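Local coordinates for lipoprotein (Mycoplasma mycoides subsp. capri, PDB 7ADK) that is probably a protease, a lipoprotein of the DUF31 mycoplasma peptidase family, which belongs to the chymotrypsin-like PA clan, at residues 253-258 / 696-701; 442-447 / 830-835; 823-828 / 838-843. All blocks are in the same frame, centred on the assembly; numbering follows the deposited sequence.

Contact 1: residues 253-258 / 696-701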
ATOM      1  N   GLY B 253      -8.932  -0.235  26.035  1.00 72.77           N
ATOM      2  CA  GLY B 253      -9.408  -1.547  25.589  1.00 72.77           C
ATOM      3  C   GLY B 253     -10.928  -1.696  25.574  1.00 72.77           C
ATOM      4  O   GLY B 253     -11.456  -2.682  26.086  1.00 72.77           O
ATOM      5  N   LEU B 254     -11.628  -0.696  25.035  1.00 74.63           N
ATOM      6  CA  LEU B 254     -13.088  -0.590  25.072  1.00 74.63           C
ATOM      7  C   LEU B 254     -13.735   0.116  23.874  1.00 74.63           C
ATOM      8  O   LEU B 254     -14.864  -0.194  23.511  1.00 74.63           O
ATOM      9  CB  LEU B 254     -13.475   0.090  26.384  1.00 74.63           C
ATOM     10  CG  LEU B 254     -14.980   0.121  26.641  1.00 74.63           C
ATOM     11  CD1 LEU B 254     -15.246  -0.042  28.117  1.00 74.63           C
ATOM     12  CD2 LEU B 254     -15.652   1.412  26.224  1.00 74.63           C
ATOM     13  N   LYS B 255     -13.068   1.075  23.225  1.00 72.16           N
ATOM     14  CA  LYS B 255     -13.651   1.807  22.074  1.00 72.16           C
ATOM     15  C   LYS B 255     -13.737   0.984  20.780  1.00 72.16           C
ATOM     16  O   LYS B 255     -13.937   1.534  19.701  1.00 72.16           O
ATOM     17  CB  LYS B 255     -12.950   3.157  21.874  1.00 72.16           C
ATOM     18  CG  LYS B 255     -11.518   3.012  21.359  1.00 72.16           C
ATOM     19  CD  LYS B 255     -10.891   4.372  21.114  1.00 72.16           C
ATOM     20  CE  LYS B 255      -9.398   4.296  20.752  1.00 72.16           C
ATOM     21  NZ  LYS B 255      -8.541   4.078  21.957  1.00 72.16           N
ATOM     22  N   ILE B 256     -13.539  -0.327  20.869  1.00 76.40           N
ATOM     23  CA  ILE B 256     -13.151  -1.188  19.758  1.00 76.40           C
ATOM     24  C   ILE B 256     -14.157  -2.340  19.608  1.00 76.40           C
ATOM     25  O   ILE B 256     -14.983  -2.308  18.703  1.00 76.40           O
ATOM     26  CB  ILE B 256     -11.662  -1.611  19.879  1.00 76.40           C
ATOM     27  CG1 ILE B 256     -10.752  -0.378  20.088  1.00 76.40           C
ATOM     28  CG2 ILE B 256     -11.242  -2.377  18.619  1.00 76.40           C
ATOM     29  CD1 ILE B 256      -9.254  -0.637  20.216  1.00 76.40           C
ATOM     30  N   TYR B 257     -14.119  -3.354  20.481  1.00 76.31           N
ATOM     31  CA  TYR B 257     -14.946  -4.574  20.421  1.00 76.31           C
ATOM     32  C   TYR B 257     -14.854  -5.383  19.105  1.00 76.31           C
ATOM     33  O   TYR B 257     -15.569  -6.367  18.913  1.00 76.31           O
ATOM     34  CB  TYR B 257     -16.409  -4.271  20.759  1.00 76.31           C
ATOM     35  CG  TYR B 257     -16.685  -3.435  21.992  1.00 76.31           C
ATOM     36  CD1 TYR B 257     -16.505  -3.984  23.272  1.00 76.31           C
ATOM     37  CD2 TYR B 257     -17.257  -2.159  21.848  1.00 76.31           C
ATOM     38  CE1 TYR B 257     -16.911  -3.262  24.403  1.00 76.31           C
ATOM     39  CE2 TYR B 257     -17.655  -1.430  22.983  1.00 76.31           C
ATOM     40  CZ  TYR B 257     -17.480  -1.985  24.263  1.00 76.31           C
ATOM     41  OH  TYR B 257     -17.832  -1.272  25.358  1.00 76.31           O
ATOM     42  N   GLU B 258     -13.969  -4.998  18.181  1.00 74.77           N
ATOM     43  CA  GLU B 258     -13.836  -5.596  16.847  1.00 74.77           C
ATOM     44  C   GLU B 258     -13.439  -7.074  16.873  1.00 74.77           C
ATOM     45  O   GLU B 258     -13.726  -7.799  15.918  1.00 74.77           O
ATOM     46  CB  GLU B 258     -12.822  -4.781  16.020  1.00 74.77           C
ATOM     47  CG  GLU B 258     -13.289  -3.356  15.687  1.00 74.77           C
ATOM     48  CD  GLU B 258     -14.668  -3.301  15.012  1.00 74.77           C
ATOM     49  OE1 GLU B 258     -15.024  -4.250  14.277  1.00 74.77           O
ATOM     50  OE2 GLU B 258     -15.409  -2.317  15.205  1.00 74.77           O
ATOM     51  N   PHE B 696     -17.489   8.356  16.286  1.00 65.72           N
ATOM     52  CA  PHE B 696     -17.896   9.134  17.453  1.00 65.72           C
ATOM     53  C   PHE B 696     -16.697   9.552  18.310  1.00 65.72           C
ATOM     54  O   PHE B 696     -15.552   9.571  17.859  1.00 65.72           O
ATOM     55  CB  PHE B 696     -18.931   8.301  18.229  1.00 65.72           C
ATOM     56  CG  PHE B 696     -20.060   7.747  17.385  1.00 65.72           C
ATOM     57  CD1 PHE B 696     -21.159   8.564  17.070  1.00 65.72           C
ATOM     58  CD2 PHE B 696     -20.001   6.431  16.885  1.00 65.72           C
ATOM     59  CE1 PHE B 696     -22.183   8.072  16.249  1.00 65.72           C
ATOM     60  CE2 PHE B 696     -21.029   5.938  16.069  1.00 65.72           C
ATOM     61  CZ  PHE B 696     -22.117   6.766  15.745  1.00 65.72           C
ATOM     62  N   PHE B 697     -16.961   9.902  19.564  1.00 63.08           N
ATOM     63  CA  PHE B 697     -15.959  10.187  20.582  1.00 63.08           C
ATOM     64  C   PHE B 697     -15.283   8.935  21.178  1.00 63.08           C
ATOM     65  O   PHE B 697     -15.865   7.860  21.273  1.00 63.08           O
ATOM     66  CB  PHE B 697     -16.619  11.030  21.668  1.00 63.08           C
ATOM     67  CG  PHE B 697     -17.300  12.305  21.208  1.00 63.08           C
ATOM     68  CD1 PHE B 697     -16.584  13.266  20.476  1.00 63.08           C
ATOM     69  CD2 PHE B 697     -18.641  12.549  21.553  1.00 63.08           C
ATOM     70  CE1 PHE B 697     -17.208  14.456  20.077  1.00 63.08           C
ATOM     71  CE2 PHE B 697     -19.239  13.765  21.206  1.00 63.08           C
ATOM     72  CZ  PHE B 697     -18.524  14.708  20.460  1.00 63.08           C
ATOM     73  N   SER B 698     -14.027   9.082  21.575  1.00 68.13           N
ATOM     74  CA  SER B 698     -13.165   8.047  22.136  1.00 68.13           C
ATOM     75  C   SER B 698     -13.361   7.857  23.645  1.00 68.13           C
ATOM     76  O   SER B 698     -13.400   8.819  24.407  1.00 68.13           O
ATOM     77  CB  SER B 698     -11.728   8.458  21.861  1.00 68.13           C
ATOM     78  OG  SER B 698     -10.831   7.454  22.229  1.00 68.13           O
ATOM     79  N   TYR B 699     -13.411   6.613  24.117  1.00 72.00           N
ATOM     80  CA  TYR B 699     -13.439   6.252  25.542  1.00 72.00           C
ATOM     81  C   TYR B 699     -12.002   6.151  26.112  1.00 72.00           C
ATOM     82  O   TYR B 699     -11.700   5.298  26.938  1.00 72.00           O
ATOM     83  CB  TYR B 699     -14.296   4.981  25.760  1.00 72.00           C
ATOM     84  CG  TYR B 699     -15.813   5.100  25.619  1.00 72.00           C
ATOM     85  CD1 TYR B 699     -16.408   5.557  24.424  1.00 72.00           C
ATOM     86  CD2 TYR B 699     -16.650   4.690  26.678  1.00 72.00           C
ATOM     87  CE1 TYR B 699     -17.807   5.622  24.297  1.00 72.00           C
ATOM     88  CE2 TYR B 699     -18.051   4.731  26.548  1.00 72.00           C
ATOM     89  CZ  TYR B 699     -18.633   5.203  25.355  1.00 72.00           C
ATOM     90  OH  TYR B 699     -19.980   5.199  25.211  1.00 72.00           O
ATOM     91  N   GLN B 700     -11.074   7.000  25.671  1.00 71.66           N
ATOM     92  CA  GLN B 700      -9.753   7.173  26.288  1.00 71.66           C
ATOM     93  C   GLN B 700      -9.858   7.946  27.620  1.00 71.66           C
ATOM     94  O   GLN B 700     -10.475   9.009  27.666  1.00 71.66           O
ATOM     95  CB  GLN B 700      -8.814   7.883  25.297  1.00 71.66           C
ATOM     96  CG  GLN B 700      -7.388   7.331  25.306  1.00 71.66           C
ATOM     97  CD  GLN B 700      -6.561   7.744  26.501  1.00 71.66           C
ATOM     98  OE1 GLN B 700      -6.385   8.905  26.803  1.00 71.66           O
ATOM     99  NE2 GLN B 700      -5.998   6.818  27.226  1.00 71.66           N
ATOM    100  N   ILE B 701      -9.275   7.431  28.711  1.00 67.33           N
ATOM    101  CA  ILE B 701      -9.344   8.084  30.029  1.00 67.33           C
ATOM    102  C   ILE B 701      -8.331   9.227  30.157  1.00 67.33           C
ATOM    103  O   ILE B 701      -8.639  10.271  30.722  1.00 67.33           O
ATOM    104  CB  ILE B 701      -9.149   7.039  31.149  1.00 67.33           C
ATOM    105  CG1 ILE B 701     -10.246   5.959  31.164  1.00 67.33           C
ATOM    106  CG2 ILE B 701      -9.001   7.675  32.537  1.00 67.33           C
ATOM    107  CD1 ILE B 701     -11.621   6.422  31.598  1.00 67.33           C
TER

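Contact 2: residues 442-447 / 830-835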
ATOM      1  N   LYS B 442      -9.928  34.473  -5.065  1.00 64.19           N
ATOM      2  CA  LYS B 442      -9.200  34.630  -3.802  1.00 64.19           C
ATOM      3  C   LYS B 442      -9.876  33.842  -2.686  1.00 64.19           C
ATOM      4  O   LYS B 442     -10.989  34.156  -2.273  1.00 64.19           O
ATOM      5  CB  LYS B 442      -9.089  36.131  -3.516  1.00 64.19           C
ATOM      6  CG  LYS B 442      -8.038  36.468  -2.460  1.00 64.19           C
ATOM      7  CD  LYS B 442      -7.733  37.965  -2.507  1.00 64.19           C
ATOM      8  CE  LYS B 442      -6.498  38.296  -1.681  1.00 64.19           C
ATOM      9  NZ  LYS B 442      -5.769  39.463  -2.212  1.00 64.19           N
ATOM     10  N   PHE B 443      -9.201  32.789  -2.235  1.00 62.54           N
ATOM     11  CA  PHE B 443      -9.757  31.709  -1.416  1.00 62.54           C
ATOM     12  C   PHE B 443      -9.054  31.594  -0.068  1.00 62.54           C
ATOM     13  O   PHE B 443      -7.865  31.873   0.037  1.00 62.54           O
ATOM     14  CB  PHE B 443      -9.651  30.379  -2.163  1.00 62.54           C
ATOM     15  CG  PHE B 443     -10.621  30.231  -3.311  1.00 62.54           C
ATOM     16  CD1 PHE B 443     -10.348  30.811  -4.554  1.00 62.54           C
ATOM     17  CD2 PHE B 443     -11.804  29.511  -3.128  1.00 62.54           C
ATOM     18  CE1 PHE B 443     -11.231  30.639  -5.623  1.00 62.54           C
ATOM     19  CE2 PHE B 443     -12.690  29.330  -4.196  1.00 62.54           C
ATOM     20  CZ  PHE B 443     -12.395  29.885  -5.444  1.00 62.54           C
ATOM     21  N   TYR B 444      -9.793  31.153   0.950  1.00 61.56           N
ATOM     22  CA  TYR B 444      -9.348  30.994   2.326  1.00 61.56           C
ATOM     23  C   TYR B 444      -9.516  29.554   2.769  1.00 61.56           C
ATOM     24  O   TYR B 444     -10.550  28.922   2.534  1.00 61.56           O
ATOM     25  CB  TYR B 444     -10.080  31.956   3.259  1.00 61.56           C
ATOM     26  CG  TYR B 444      -9.975  33.391   2.824  1.00 61.56           C
ATOM     27  CD1 TYR B 444     -10.830  33.875   1.826  1.00 61.56           C
ATOM     28  CD2 TYR B 444      -8.960  34.211   3.334  1.00 61.56           C
ATOM     29  CE1 TYR B 444     -10.612  35.140   1.267  1.00 61.56           C
ATOM     30  CE2 TYR B 444      -8.775  35.494   2.801  1.00 61.56           C
ATOM     31  CZ  TYR B 444      -9.562  35.942   1.735  1.00 61.56           C
ATOM     32  OH  TYR B 444      -9.262  37.109   1.122  1.00 61.56           O
ATOM     33  N   PHE B 445      -8.453  29.018   3.355  1.00 51.80           N
ATOM     34  CA  PHE B 445      -8.312  27.619   3.721  1.00 51.80           C
ATOM     35  C   PHE B 445      -8.069  27.474   5.234  1.00 51.80           C
ATOM     36  O   PHE B 445      -7.173  28.102   5.769  1.00 51.80           O
ATOM     37  CB  PHE B 445      -7.162  27.012   2.920  1.00 51.80           C
ATOM     38  CG  PHE B 445      -7.389  26.902   1.413  1.00 51.80           C
ATOM     39  CD1 PHE B 445      -7.152  27.984   0.545  1.00 51.80           C
ATOM     40  CD2 PHE B 445      -7.806  25.670   0.875  1.00 51.80           C
ATOM     41  CE1 PHE B 445      -7.365  27.843  -0.837  1.00 51.80           C
ATOM     42  CE2 PHE B 445      -7.993  25.516  -0.508  1.00 51.80           C
ATOM     43  CZ  PHE B 445      -7.780  26.603  -1.363  1.00 51.80           C
ATOM     44  N   GLY B 446      -8.872  26.660   5.919  1.00 54.14           N
ATOM     45  CA  GLY B 446      -8.666  26.302   7.307  1.00 54.14           C
ATOM     46  C   GLY B 446      -7.616  25.220   7.429  1.00 54.14           C
ATOM     47  O   GLY B 446      -7.588  24.261   6.670  1.00 54.14           O
ATOM     48  N   THR B 447      -6.702  25.363   8.367  1.00 55.47           N
ATOM     49  CA  THR B 447      -5.605  24.431   8.626  1.00 55.47           C
ATOM     50  C   THR B 447      -5.223  24.551  10.098  1.00 55.47           C
ATOM     51  O   THR B 447      -5.967  25.162  10.873  1.00 55.47           O
ATOM     52  CB  THR B 447      -4.434  24.694   7.646  1.00 55.47           C
ATOM     53  OG1 THR B 447      -3.503  23.657   7.743  1.00 55.47           O
ATOM     54  CG2 THR B 447      -3.700  26.014   7.866  1.00 55.47           C
ATOM     55  N   LYS B 830     -11.096  44.112   8.974  1.00 81.19           N
ATOM     56  CA  LYS B 830     -10.066  45.151   8.824  1.00 81.19           C
ATOM     57  C   LYS B 830      -9.345  45.079   7.477  1.00 81.19           C
ATOM     58  O   LYS B 830      -9.016  46.116   6.911  1.00 81.19           O
ATOM     59  CB  LYS B 830      -9.093  45.160  10.014  1.00 81.19           C
ATOM     60  CG  LYS B 830      -8.277  43.880  10.210  1.00 81.19           C
ATOM     61  CD  LYS B 830      -7.146  44.046  11.221  1.00 81.19           C
ATOM     62  CE  LYS B 830      -6.255  42.814  11.248  1.00 81.19           C
ATOM     63  NZ  LYS B 830      -5.172  42.916  12.229  1.00 81.19           N
ATOM     64  N   MET B 831      -9.130  43.880   6.933  1.00 81.03           N
ATOM     65  CA  MET B 831      -8.471  43.693   5.635  1.00 81.03           C
ATOM     66  C   MET B 831      -9.355  44.106   4.450  1.00 81.03           C
ATOM     67  O   MET B 831      -8.862  44.721   3.509  1.00 81.03           O
ATOM     68  CB  MET B 831      -8.014  42.234   5.488  1.00 81.03           C
ATOM     69  CG  MET B 831      -6.984  41.860   6.561  1.00 81.03           C
ATOM     70  SD  MET B 831      -6.224  40.237   6.377  1.00 81.03           S
ATOM     71  CE  MET B 831      -5.260  40.497   4.868  1.00 81.03           C
ATOM     72  N   TYR B 832     -10.654  43.801   4.497  1.00 81.86           N
ATOM     73  CA  TYR B 832     -11.605  43.930   3.380  1.00 81.86           C
ATOM     74  C   TYR B 832     -12.899  44.671   3.781  1.00 81.86           C
ATOM     75  O   TYR B 832     -14.012  44.234   3.485  1.00 81.86           O
ATOM     76  CB  TYR B 832     -11.850  42.543   2.763  1.00 81.86           C
ATOM     77  CG  TYR B 832     -10.589  41.835   2.310  1.00 81.86           C
ATOM     78  CD1 TYR B 832      -9.860  42.327   1.216  1.00 81.86           C
ATOM     79  CD2 TYR B 832     -10.111  40.718   3.015  1.00 81.86           C
ATOM     80  CE1 TYR B 832      -8.663  41.705   0.829  1.00 81.86           C
ATOM     81  CE2 TYR B 832      -8.930  40.074   2.617  1.00 81.86           C
ATOM     82  CZ  TYR B 832      -8.196  40.576   1.525  1.00 81.86           C
ATOM     83  OH  TYR B 832      -7.029  40.004   1.141  1.00 81.86           O
ATOM     84  N   SER B 833     -12.754  45.808   4.468  1.00 85.36           N
ATOM     85  CA  SER B 833     -13.843  46.611   5.024  1.00 85.36           C
ATOM     86  C   SER B 833     -14.885  46.976   3.968  1.00 85.36           C
ATOM     87  O   SER B 833     -14.573  47.592   2.950  1.00 85.36           O
ATOM     88  CB  SER B 833     -13.272  47.870   5.680  1.00 85.36           C
ATOM     89  OG  SER B 833     -12.447  48.575   4.769  1.00 85.36           O
ATOM     90  N   GLY B 834     -16.137  46.594   4.209  1.00 89.72           N
ATOM     91  CA  GLY B 834     -17.272  46.836   3.316  1.00 89.72           C
ATOM     92  C   GLY B 834     -17.506  45.786   2.226  1.00 89.72           C
ATOM     93  O   GLY B 834     -18.592  45.767   1.644  1.00 89.72           O
ATOM     94  N   LYS B 835     -16.597  44.834   1.970  1.00 87.19           N
ATOM     95  CA  LYS B 835     -16.797  43.744   0.985  1.00 87.19           C
ATOM     96  C   LYS B 835     -17.561  42.527   1.543  1.00 87.19           C
ATOM     97  O   LYS B 835     -17.679  42.358   2.748  1.00 87.19           O
ATOM     98  CB  LYS B 835     -15.444  43.352   0.350  1.00 87.19           C
ATOM     99  CG  LYS B 835     -14.673  44.504  -0.314  1.00 87.19           C
ATOM    100  CD  LYS B 835     -15.461  45.232  -1.401  1.00 87.19           C
ATOM    101  CE  LYS B 835     -14.731  46.409  -2.024  1.00 87.19           C
ATOM    102  NZ  LYS B 835     -13.608  46.098  -2.823  1.00 87.19           N
TER

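Contact 3: residues 823-828 / 838-843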
ATOM      1  N   SER B 823     -10.727  36.634  15.783  1.00 72.63           N
ATOM      2  CA  SER B 823     -11.533  35.630  15.090  1.00 72.63           C
ATOM      3  C   SER B 823     -11.529  35.921  13.595  1.00 72.63           C
ATOM      4  O   SER B 823     -11.237  37.041  13.192  1.00 72.63           O
ATOM      5  CB  SER B 823     -12.956  35.587  15.633  1.00 72.63           C
ATOM      6  OG  SER B 823     -13.613  36.814  15.459  1.00 72.63           O
ATOM      7  N   TYR B 824     -11.847  34.930  12.762  1.00 71.78           N
ATOM      8  CA  TYR B 824     -11.775  35.047  11.307  1.00 71.78           C
ATOM      9  C   TYR B 824     -12.526  36.264  10.746  1.00 71.78           C
ATOM     10  O   TYR B 824     -11.976  37.029   9.956  1.00 71.78           O
ATOM     11  CB  TYR B 824     -12.308  33.749  10.692  1.00 71.78           C
ATOM     12  CG  TYR B 824     -12.317  33.730   9.179  1.00 71.78           C
ATOM     13  CD1 TYR B 824     -11.178  34.119   8.452  1.00 71.78           C
ATOM     14  CD2 TYR B 824     -13.488  33.379   8.490  1.00 71.78           C
ATOM     15  CE1 TYR B 824     -11.216  34.197   7.057  1.00 71.78           C
ATOM     16  CE2 TYR B 824     -13.529  33.468   7.093  1.00 71.78           C
ATOM     17  CZ  TYR B 824     -12.402  33.894   6.379  1.00 71.78           C
ATOM     18  OH  TYR B 824     -12.456  34.053   5.042  1.00 71.78           O
ATOM     19  N   ARG B 825     -13.768  36.490  11.188  1.00 76.67           N
ATOM     20  CA  ARG B 825     -14.606  37.606  10.752  1.00 76.67           C
ATOM     21  C   ARG B 825     -13.973  38.958  11.032  1.00 76.67           C
ATOM     22  O   ARG B 825     -13.887  39.799  10.150  1.00 76.67           O
ATOM     23  CB  ARG B 825     -15.962  37.485  11.449  1.00 76.67           C
ATOM     24  CG  ARG B 825     -16.951  38.544  10.943  1.00 76.67           C
ATOM     25  CD  ARG B 825     -18.284  38.538  11.691  1.00 76.67           C
ATOM     26  NE  ARG B 825     -18.088  38.725  13.135  1.00 76.67           N
ATOM     27  CZ  ARG B 825     -17.770  39.832  13.766  1.00 76.67           C
ATOM     28  NH1 ARG B 825     -17.711  40.983  13.190  1.00 76.67           N
ATOM     29  NH2 ARG B 825     -17.483  39.789  15.022  1.00 76.67           N
ATOM     30  N   GLU B 826     -13.547  39.194  12.261  1.00 78.60           N
ATOM     31  CA  GLU B 826     -13.067  40.520  12.665  1.00 78.60           C
ATOM     32  C   GLU B 826     -11.621  40.808  12.220  1.00 78.60           C
ATOM     33  O   GLU B 826     -11.239  41.965  12.084  1.00 78.60           O
ATOM     34  CB  GLU B 826     -13.347  40.749  14.155  1.00 78.60           C
ATOM     35  CG  GLU B 826     -12.515  39.901  15.104  1.00 78.60           C
ATOM     36  CD  GLU B 826     -13.157  39.680  16.484  1.00 78.60           C
ATOM     37  OE1 GLU B 826     -14.078  40.427  16.884  1.00 78.60           O
ATOM     38  OE2 GLU B 826     -12.714  38.730  17.172  1.00 78.60           O
ATOM     39  N   VAL B 827     -10.842  39.767  11.912  1.00 74.75           N
ATOM     40  CA  VAL B 827      -9.608  39.870  11.120  1.00 74.75           C
ATOM     41  C   VAL B 827      -9.919  40.240   9.673  1.00 74.75           C
ATOM     42  O   VAL B 827      -9.323  41.157   9.113  1.00 74.75           O
ATOM     43  CB  VAL B 827      -8.819  38.560  11.203  1.00 74.75           C
ATOM     44  CG1 VAL B 827      -7.708  38.470  10.190  1.00 74.75           C
ATOM     45  CG2 VAL B 827      -8.210  38.393  12.581  1.00 74.75           C
ATOM     46  N   MET B 828     -10.888  39.583   9.049  1.00 76.43           N
ATOM     47  CA  MET B 828     -11.223  39.847   7.658  1.00 76.43           C
ATOM     48  C   MET B 828     -11.919  41.206   7.457  1.00 76.43           C
ATOM     49  O   MET B 828     -11.736  41.851   6.430  1.00 76.43           O
ATOM     50  CB  MET B 828     -11.996  38.653   7.088  1.00 76.43           C
ATOM     51  CG  MET B 828     -11.872  38.671   5.569  1.00 76.43           C
ATOM     52  SD  MET B 828     -12.379  37.172   4.710  1.00 76.43           S
ATOM     53  CE  MET B 828     -12.165  37.725   3.008  1.00 76.43           C
ATOM     54  N   ALA B 838     -18.160  34.394   0.935  1.00 73.61           N
ATOM     55  CA  ALA B 838     -19.059  33.243   0.850  1.00 73.61           C
ATOM     56  C   ALA B 838     -19.669  32.823   2.211  1.00 73.61           C
ATOM     57  O   ALA B 838     -20.838  32.444   2.260  1.00 73.61           O
ATOM     58  CB  ALA B 838     -18.323  32.090   0.177  1.00 73.61           C
ATOM     59  N   LEU B 839     -18.925  32.924   3.318  1.00 72.10           N
ATOM     60  CA  LEU B 839     -19.454  32.786   4.686  1.00 72.10           C
ATOM     61  C   LEU B 839     -20.185  34.032   5.215  1.00 72.10           C
ATOM     62  O   LEU B 839     -21.004  33.923   6.119  1.00 72.10           O
ATOM     63  CB  LEU B 839     -18.312  32.446   5.660  1.00 72.10           C
ATOM     64  CG  LEU B 839     -17.738  31.033   5.557  1.00 72.10           C
ATOM     65  CD1 LEU B 839     -16.605  30.882   6.555  1.00 72.10           C
ATOM     66  CD2 LEU B 839     -18.762  29.965   5.872  1.00 72.10           C
ATOM     67  N   PHE B 840     -19.891  35.210   4.679  1.00 76.95           N
ATOM     68  CA  PHE B 840     -20.295  36.515   5.200  1.00 76.95           C
ATOM     69  C   PHE B 840     -20.971  37.341   4.100  1.00 76.95           C
ATOM     70  O   PHE B 840     -20.472  38.375   3.669  1.00 76.95           O
ATOM     71  CB  PHE B 840     -19.089  37.200   5.868  1.00 76.95           C
ATOM     72  CG  PHE B 840     -18.513  36.433   7.048  1.00 76.95           C
ATOM     73  CD1 PHE B 840     -19.161  36.483   8.291  1.00 76.95           C
ATOM     74  CD2 PHE B 840     -17.358  35.642   6.911  1.00 76.95           C
ATOM     75  CE1 PHE B 840     -18.679  35.730   9.373  1.00 76.95           C
ATOM     76  CE2 PHE B 840     -16.878  34.897   7.999  1.00 76.95           C
ATOM     77  CZ  PHE B 840     -17.538  34.933   9.229  1.00 76.95           C
ATOM     78  N   GLN B 841     -22.089  36.852   3.570  1.00 80.47           N
ATOM     79  CA  GLN B 841     -22.725  37.407   2.363  1.00 80.47           C
ATOM     80  C   GLN B 841     -23.410  38.764   2.583  1.00 80.47           C
ATOM     81  O   GLN B 841     -23.647  39.500   1.632  1.00 80.47           O
ATOM     82  CB  GLN B 841     -23.705  36.392   1.771  1.00 80.47           C
ATOM     83  CG  GLN B 841     -22.997  35.130   1.287  1.00 80.47           C
ATOM     84  CD  GLN B 841     -23.958  34.030   0.882  1.00 80.47           C
ATOM     85  OE1 GLN B 841     -24.974  34.240   0.238  1.00 80.47           O
ATOM     86  NE2 GLN B 841     -23.673  32.805   1.232  1.00 80.47           N
ATOM     87  N   ASN B 842     -23.677  39.123   3.839  1.00 86.69           N
ATOM     88  CA  ASN B 842     -24.075  40.462   4.274  1.00 86.69           C
ATOM     89  C   ASN B 842     -22.889  41.354   4.725  1.00 86.69           C
ATOM     90  O   ASN B 842     -23.106  42.491   5.140  1.00 86.69           O
ATOM     91  CB  ASN B 842     -25.155  40.326   5.364  1.00 86.69           C
ATOM     92  CG  ASN B 842     -26.420  39.625   4.895  1.00 86.69           C
ATOM     93  OD1 ASN B 842     -26.452  38.417   4.722  1.00 86.69           O
ATOM     94  ND2 ASN B 842     -27.497  40.338   4.691  1.00 86.69           N
ATOM     95  N   GLY B 843     -21.640  40.875   4.656  1.00 85.09           N
ATOM     96  CA  GLY B 843     -20.428  41.562   5.123  1.00 85.09           C
ATOM     97  C   GLY B 843     -19.932  41.137   6.512  1.00 85.09           C
ATOM     98  O   GLY B 843     -20.608  40.434   7.262  1.00 85.09           O
TER

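Contact 1: residues 253-258 / 696-701
Leu254 meets the Tyr699 ring with one methyl branch: CD2 lies 3.5 Å from CD2 of Tyr699 and 3.7 Å from its CG, the ring atoms nearest the stem. The two side chains approach each other obliquely. With CG anti to the backbone N (chi1 -173°), the leucine carries CD2 to the ring. Beside this pair, Lys255 lays its aliphatic chain along Ser698, with CD 3.3 Å from Ser698 OG and CB 4.1 Å from the backbone N of Tyr699. The lysine chain is extended as far as CE and then turns (chi4 -78°), and its ammonium group is hydrogen-bonded to the carbonyl O of Ala781. Ser698 OG touches the methylene part of the lysine, while NZ stays 4.1 Å from that OG, and no hydrogen bond joins the two segments. Polar ties lie just outside, for example Ser252 OG to Tyr699 O and Gln700 NE2 to Val251 O, and Tyr171 of helix 165-173 packs on both Leu254 and Tyr699. Neither segment is a regular helix or strand, and the CA atoms of Lys255 and Tyr699 come within 5.6 Å. This is a buried loop-to-loop junction: the long connection ahead of strand 289-293 is laid against a loop of the peptidase region, whose Ser698 and Phe696 are backbone-bonded to Leu748 and Arg750, just beyond strand 737-747.

Contact 2: residues 442-447 / 830-835
Tyr832 is touched at its phenol end by two side chains from the strand, Tyr444 and Lys442. The hydroxyl of Tyr444 comes 3.3 Å from CE2 of Tyr832 and 3.6 Å from its CZ, in an approach oblique to the ring. The two tyrosines reach out from opposite directions, which lets them meet although the backbones are far apart: the closest CA atoms, those of Lys442 and Tyr832, are separated by 12.0 Å. Lys442 contributes its chain end, CE lying 3.3 Å from Tyr832 OH. With CG anti to the backbone N (chi1 -164°) and the chain extended beyond it, the lysine spans the gap. No hydrogen bond crosses directly. Instead, Glu544 OE2 is hydrogen-bonded to both tyrosine hydroxyls and probably helps hold the phenol ends together; Lys442 NZ makes its salt bridge with Asp546. Behind Tyr832, the backbone leaves the helix at this very residue and enters a type II turn to Lys835, closed by the bond from Lys835 N to Tyr832 O, 3.1 Å. Gly834 takes the positive phi (87°) of that turn. The strand partner is held on both edges, antiparallel to 421-433 on one and to 541-546, which carries Glu544 and Asp546, on the other. Tyr832, just after helix 824-831, also packs on Leu432 of strand 421-433, while Tyr824 and Met828 of the helix itself pack on Tyr444.

Contact 3: residues 823-828 / 838-843
Leu839 starts the contact by setting CD1 4.1 Å from CE2 of Tyr824, its side chain crossing the tyrosine at about a right angle. Its backbone N is hydrogen-bonded to Asp430 OD1, while OD2 of the same carboxylate is bonded to Tyr824 OH, so one aspartate ties both partners to strand 421-433. Phe840 follows as the main element. Its CE2 edge meets Tyr824, with CD2 of the tyrosine 3.7 Å away and near the phenyl plane; the two ring planes stand at 54°, an oblique pair with centroids 6.0 Å apart. Arg825 approaches the same phenyl with its methylenes: CG, anti to the backbone N (chi1 -175°), lies 4.1 Å from the ring centroid, 30° off the normal, an off-centre CH-pi contact. The segment ends in a type I turn from Phe840 to Gly843, closed by Gly843 N to Phe840 O. Chemically, the contact joins carbon to carbon, with no hydrogen bond across it. Arginine serves here through its aliphatic part, while its guanidinium is engaged elsewhere by Tyr812 O, Phe844 O and Asp846; its polar end finds partners there while its methylenes meet Phe840.

Overall arrangement
Contacts 2 and 3 form one neighbourhood, their centres 7 Å apart, because both use helix 824-831 and its continuation. They meet at Tyr444, whose CG is 3.4 Å from Tyr824 OH and whose CZ is 3.4 Å from Met828 CE. Between their C-terminal segments, strand 836-837 pairs with 421-433, so the chain's tail is fastened to the antiparallel sheet by helix, strand and loop. Contact 1 stands apart, its centre 39 Å from contact 2 and 38 Å from contact 3, beside the mixed sheet. The two sheets probably correspond to the paired beta domains of PA-clan proteases, with contact 1 near one and contacts 2 and 3 on the other.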